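Local coordinates for protein malate dehydrogenase (PDB 3FI9) that probably interconverts malate and oxaloacetate with NAD as the hydride carrier, at residues A[302-305]-A[306-310]. Sequence-based numbering, arbitrary orientation.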
loop_
_atom_site.group_PDB
_atom_site.type_symbol
_atom_site.label_atom_id
_atom_site.label_comp_id
_atom_site.label_asym_id
_atom_site.label_seq_id
_atom_site.Cartn_x
_atom_site.Cartn_y
_atom_site.Cartn_z
ATOM N N ALA A 302 -29.195 10.350 19.863
ATOM C CA ALA A 302 -28.944 9.420 18.782
ATOM C C ALA A 302 -27.834 8.451 19.206
ATOM O O ALA A 302 -27.905 7.250 18.928
ATOM C CB ALA A 302 -28.531 10.200 17.490
ATOM N N LEU A 303 -26.822 8.991 19.881
ATOM C CA LEU A 303 -25.710 8.201 20.443
ATOM C C LEU A 303 -26.224 7.161 21.466
ATOM O O LEU A 303 -25.772 6.013 21.486
ATOM C CB LEU A 303 -24.669 9.119 21.087
ATOM C CG LEU A 303 -23.382 8.449 21.605
ATOM C CD1 LEU A 303 -22.659 7.734 20.469
ATOM C CD2 LEU A 303 -22.418 9.423 22.276
ATOM N N LYS A 304 -27.182 7.564 22.286
ATOM C CA LYS A 304 -27.810 6.645 23.250
ATOM C C LYS A 304 -28.536 5.507 22.522
ATOM O O LYS A 304 -28.447 4.349 22.923
ATOM C CB LYS A 304 -28.771 7.433 24.160
ATOM C CG LYS A 304 -29.528 6.601 25.194
ATOM C CD LYS A 304 -28.570 5.706 26.006
ATOM C CE LYS A 304 -29.302 5.075 27.211
ATOM N NZ LYS A 304 -28.404 4.257 28.087
ATOM N N GLU A 305 -29.238 5.833 21.432
ATOM C CA GLU A 305 -29.860 4.828 20.578
ATOM C C GLU A 305 -28.844 3.786 20.071
ATOM O O GLU A 305 -29.088 2.579 20.122
ATOM C CB GLU A 305 -30.429 5.523 19.334
ATOM C CG GLU A 305 -31.757 6.164 19.493
ATOM C CD GLU A 305 -32.877 5.200 19.126
ATOM O OE1 GLU A 305 -33.370 4.502 20.042
ATOM O OE2 GLU A 305 -33.281 5.156 17.931
ATOM N N SER A 306 -27.740 4.269 19.505
ATOM C CA SER A 306 -26.645 3.406 19.070
ATOM C C SER A 306 -26.109 2.579 20.280
ATOM O O SER A 306 -25.930 1.327 20.199
ATOM C CB SER A 306 -25.549 4.289 18.437
ATOM O OG SER A 306 -24.440 3.535 18.016
ATOM N N TYR A 307 -25.915 3.258 21.403
ATOM C CA TYR A 307 -25.476 2.583 22.636
ATOM C C TYR A 307 -26.418 1.387 22.936
ATOM O O TYR A 307 -25.952 0.284 23.198
ATOM C CB TYR A 307 -25.365 3.524 23.852
ATOM C CG TYR A 307 -25.150 2.721 25.129
ATOM C CD1 TYR A 307 -23.872 2.319 25.526
ATOM C CD2 TYR A 307 -26.248 2.265 25.869
ATOM C CE1 TYR A 307 -23.696 1.505 26.677
ATOM C CE2 TYR A 307 -26.089 1.454 26.990
ATOM C CZ TYR A 307 -24.815 1.095 27.392
ATOM O OH TYR A 307 -24.696 0.286 28.503
ATOM N N SER A 308 -27.733 1.591 22.862
ATOM C CA SER A 308 -28.694 0.527 23.213
ATOM C C SER A 308 -28.578 -0.717 22.336
ATOM O O SER A 308 -28.759 -1.860 22.809
ATOM C CB SER A 308 -30.130 1.070 23.192
ATOM O OG SER A 308 -30.224 2.170 24.114
ATOM N N HIS A 309 -28.306 -0.521 21.052
ATOM C CA HIS A 309 -28.113 -1.668 20.174
ATOM C C HIS A 309 -26.806 -2.389 20.519
ATOM O O HIS A 309 -26.735 -3.636 20.490
ATOM C CB HIS A 309 -28.083 -1.213 18.720
ATOM C CG HIS A 309 -27.993 -2.331 17.741
ATOM N ND1 HIS A 309 -26.822 -3.018 17.501
ATOM C CD2 HIS A 309 -28.930 -2.882 16.927
ATOM C CE1 HIS A 309 -27.038 -3.947 16.585
ATOM N NE2 HIS A 309 -28.306 -3.883 16.215
ATOM N N LEU A 310 -25.770 -1.616 20.848
ATOM C CA LEU A 310 -24.477 -2.221 21.182
ATOM C C LEU A 310 -24.579 -3.061 22.467
ATOM O O LEU A 310 -24.001 -4.154 22.559
ATOM C CB LEU A 310 -23.395 -1.147 21.361
ATOM C CG LEU A 310 -23.066 -0.386 20.059
ATOM C CD1 LEU A 310 -21.936 0.633 20.294
ATOM C CD2 LEU A 310 -22.688 -1.348 18.952
HETATM O O HOH W 1 -29.694 1.921 26.868
#
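Ser306 gives its backbone N-H to Ala302 O, one turn earlier in the same helix, with N and O 3.0 Å apart. Its hydroxyl points elsewhere: OG lies anti to the backbone N (chi1 179°) and hydrogen-bonds to Gln185 O and Gly181 N. A small polar residue suits this buried place, because a hydroxyl can both accept from Gly181 N and pair with Gln185 O; the Ser306 side chain is about 8 Å from that of His182, the predicted proton acceptor.

Tyr307 N then bonds to Leu303 O at 2.8 Å, and here side chains meet as well. The ring runs alongside the aliphatic chain of Lys304, both pointing the same way. Lys304 bends at chi2 (51°), and its NZ comes obliquely to the ring, 3.7 Å from Tyr307 CD2. The ammonium group is held by Gly269 O, while Tyr307 OH reaches Glu271 O, so two long side chains with polar ends tie this turn to the neighbouring backbone. The turn belongs to helix 297-319, within the alpha/beta C-terminal domain of the lactate/malate dehydrogenase family; Leu303 and Tyr307 pack it against strand 273-277.

Ser308 donates its backbone N-H to Lys304 O across 2.8 Å. Its short side chain keeps OG (chi1 -58°) near that carbonyl, 3.1 Å from Lys304 O, though whether its proton goes there is not settled. A water links Ser308 OG, at 2.8 Å, and Lys304 NZ, from which it accepts at 2.9 Å; it lies in the plane of the Tyr307 ring, at its edge.

At His309 the backbone bond to Glu305 O is weak, and the imidazole turns outward and touches Gln185; His309 and Glu305 are both exposed, as suits polar residues. Buried Leu310, fittingly aliphatic, packs on Ile273 and Met275.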